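Local coordinates for 16 kDa salivary peptide (Culex quinquefasciatus, PDB 7KCG), which is a mosquito salivary protein of unknown function whose beta-trefoil fold, related to ricin-type lectins, suggests that it may bind sugars, at residues 65-70 with 77-82. Sequence-based numbering, arbitrary orientation.
Sequences ELFESQ and YVFLWI. With FMT (formic acid), chain C.
Two neighbouring antiparallel strands of the beta-trefoil pair here, with F67 and F79 facing each other as a hydrogen-bonded pair. F67 N gives its hydrogen to F79 O at 2.9 Å, and F79 N returns the bond to F67 O; S69 N to Y77 O and W81 N to E65 O continue the ladder toward its two ends. Beyond the last of these, a water bonds to E65 N, and its very short approach to W81 O makes a bridge between the strands doubtful.

One face of the pair carries an aromatic cluster. With chi1 at 75°, F67 sets CG between its own N and carbonyl carbon, which swings the ring across toward the partner strand. Its CE1 lies 3.5 Å from F79 CB and 3.6 Å from W81 CB, while CZ comes 3.8 Å from W81 CE3. The F67 ring and the indole six-membered ring are nearly perpendicular, planes at 82°, yet obliquely placed. F79 in turn brings CE2 to 3.4 Å from S69 CB, and H30 and H36 meet its ring from outside the pair.

On the face of this ricin-type trefoil that carries L66, V78 and L80, L66 CD1 packs on V78 CG1 at 3.6 Å and on L80 CD2 at 3.8 Å, with V37 of strand 34-40 against both leucines. Back on the aromatic face, a formic acid molecule, probably from the crystallisation liquor, sits at the F67 ring edge, taking bonds from S69 OG (2.8 Å to O2), Q70 N and R34 NE.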
loop_
_atom_site.group_PDB
_atom_site.type_symbol
_atom_site.label_atom_id
_atom_site.label_comp_id
_atom_site.label_asym_id
_atom_site.label_seq_id
_atom_site.Cartn_x
_atom_site.Cartn_y
_atom_site.Cartn_z
ATOM N N GLU A 65 2.593 4.713 9.177
ATOM C CA GLU A 65 1.626 4.911 8.100
ATOM C C GLU A 65 2.287 4.818 6.736
ATOM O O GLU A 65 3.393 5.315 6.529
ATOM C CB GLU A 65 0.956 6.279 8.206
ATOM C CG GLU A 65 -0.063 6.437 9.291
ATOM C CD GLU A 65 -0.874 7.709 9.104
ATOM O OE1 GLU A 65 -0.296 8.820 9.213
ATOM O OE2 GLU A 65 -2.089 7.595 8.837
ATOM N N LEU A 66 1.582 4.201 5.791
ATOM C CA LEU A 66 2.025 4.148 4.409
ATOM C C LEU A 66 1.639 5.437 3.695
ATOM O O LEU A 66 0.489 5.870 3.774
ATOM C CB LEU A 66 1.374 2.942 3.715
ATOM C CG LEU A 66 1.839 2.688 2.293
ATOM C CD1 LEU A 66 3.228 2.094 2.335
ATOM C CD2 LEU A 66 0.863 1.755 1.571
ATOM N N PHE A 67 2.587 6.066 2.994
ATOM C CA PHE A 67 2.232 7.297 2.294
ATOM C C PHE A 67 3.090 7.458 1.050
ATOM O O PHE A 67 4.124 6.811 0.896
ATOM C CB PHE A 67 2.338 8.540 3.203
ATOM C CG PHE A 67 3.751 8.996 3.474
ATOM C CD1 PHE A 67 4.539 8.332 4.387
ATOM C CD2 PHE A 67 4.257 10.122 2.845
ATOM C CE1 PHE A 67 5.834 8.769 4.656
ATOM C CE2 PHE A 67 5.565 10.565 3.105
ATOM C CZ PHE A 67 6.339 9.886 4.006
ATOM N N GLU A 68 2.616 8.298 0.135
ATOM C CA GLU A 68 3.351 8.620 -1.079
ATOM C C GLU A 68 3.969 10.001 -0.934
ATOM O O GLU A 68 3.314 10.934 -0.463
ATOM C CB GLU A 68 2.450 8.585 -2.317
ATOM C CG GLU A 68 3.211 8.913 -3.605
ATOM C CD GLU A 68 2.347 8.888 -4.856
ATOM O OE1 GLU A 68 1.158 8.504 -4.774
ATOM O OE2 GLU A 68 2.863 9.253 -5.936
ATOM N N SER A 69 5.219 10.128 -1.372
ATOM C CA SER A 69 6.049 11.288 -1.085
ATOM C C SER A 69 6.139 12.229 -2.279
ATOM O O SER A 69 5.961 11.833 -3.431
ATOM C CB SER A 69 7.450 10.830 -0.671
ATOM O OG SER A 69 8.392 11.898 -0.675
ATOM N N GLN A 70 6.450 13.493 -1.984
ATOM C CA GLN A 70 6.792 14.437 -3.042
ATOM C C GLN A 70 8.092 14.051 -3.729
ATOM O O GLN A 70 8.245 14.270 -4.936
ATOM C CB GLN A 70 6.903 15.852 -2.477
ATOM C CG GLN A 70 5.570 16.549 -2.260
ATOM C CD GLN A 70 5.445 17.827 -3.074
ATOM O OE1 GLN A 70 6.002 18.865 -2.710
ATOM N NE2 GLN A 70 4.723 17.752 -4.191
ATOM N N TYR A 77 8.339 8.089 -4.578
ATOM C CA TYR A 77 8.629 7.179 -3.486
ATOM C C TYR A 77 7.359 6.852 -2.713
ATOM O O TYR A 77 6.475 7.697 -2.550
ATOM C CB TYR A 77 9.629 7.803 -2.523
ATOM C CG TYR A 77 11.088 7.678 -2.896
ATOM C CD1 TYR A 77 11.790 6.508 -2.640
ATOM C CD2 TYR A 77 11.775 8.748 -3.457
ATOM C CE1 TYR A 77 13.134 6.394 -2.958
ATOM C CE2 TYR A 77 13.126 8.644 -3.781
ATOM C CZ TYR A 77 13.799 7.467 -3.527
ATOM O OH TYR A 77 15.142 7.355 -3.846
ATOM N N VAL A 78 7.304 5.627 -2.198
ATOM C CA VAL A 78 6.303 5.200 -1.233
ATOM C C VAL A 78 7.047 4.822 0.033
ATOM O O VAL A 78 7.950 3.982 -0.013
ATOM C CB VAL A 78 5.483 4.006 -1.753
ATOM C CG1 VAL A 78 4.610 3.473 -0.647
ATOM C CG2 VAL A 78 4.669 4.416 -2.961
ATOM N N PHE A 79 6.668 5.431 1.162
ATOM C CA PHE A 79 7.396 5.301 2.418
ATOM C C PHE A 79 6.476 4.880 3.556
ATOM O O PHE A 79 5.266 5.082 3.511
ATOM C CB PHE A 79 8.027 6.637 2.862
ATOM C CG PHE A 79 9.091 7.163 1.959
ATOM C CD1 PHE A 79 10.180 6.392 1.620
ATOM C CD2 PHE A 79 9.020 8.464 1.482
ATOM C CE1 PHE A 79 11.172 6.896 0.810
ATOM C CE2 PHE A 79 10.013 8.975 0.673
ATOM C CZ PHE A 79 11.091 8.183 0.338
ATOM N N LEU A 80 7.091 4.358 4.615
ATOM C CA LEU A 80 6.505 4.318 5.946
ATOM C C LEU A 80 7.004 5.518 6.759
ATOM O O LEU A 80 8.187 5.857 6.709
ATOM C CB LEU A 80 6.866 3.011 6.650
ATOM C CG LEU A 80 6.315 1.745 5.994
ATOM C CD1 LEU A 80 6.630 0.522 6.826
ATOM C CD2 LEU A 80 4.811 1.906 5.805
ATOM N N TRP A 81 6.094 6.158 7.500
ATOM C CA TRP A 81 6.354 7.440 8.172
ATOM C C TRP A 81 6.888 7.177 9.582
ATOM O O TRP A 81 6.117 6.942 10.515
ATOM C CB TRP A 81 5.074 8.267 8.169
ATOM C CG TRP A 81 5.136 9.645 8.747
ATOM C CD1 TRP A 81 4.270 10.178 9.646
ATOM C CD2 TRP A 81 6.070 10.682 8.427
ATOM N NE1 TRP A 81 4.624 11.470 9.940
ATOM C CE2 TRP A 81 5.722 11.806 9.196
ATOM C CE3 TRP A 81 7.169 10.766 7.574
ATOM C CZ2 TRP A 81 6.434 12.999 9.138
ATOM C CZ3 TRP A 81 7.875 11.953 7.518
ATOM C CH2 TRP A 81 7.507 13.051 8.298
ATOM N N ILE A 82 8.205 7.194 9.797
ATOM C CA ILE A 82 8.773 6.811 11.133
ATOM C C ILE A 82 8.383 7.791 12.243
ATOM O O ILE A 82 8.114 7.333 13.347
ATOM C CB ILE A 82 10.298 6.618 11.050
ATOM C CG1 ILE A 82 10.684 5.695 9.895
ATOM C CG2 ILE A 82 10.871 6.117 12.363
ATOM C CD1 ILE A 82 12.166 5.447 9.800
HETATM C C FMT C . 7.303 13.662 1.927
HETATM O O1 FMT C . 6.634 14.147 1.039
HETATM O O2 FMT C . 8.473 13.133 1.783
HETATM O O HOH W 1 3.646 6.857 10.829
#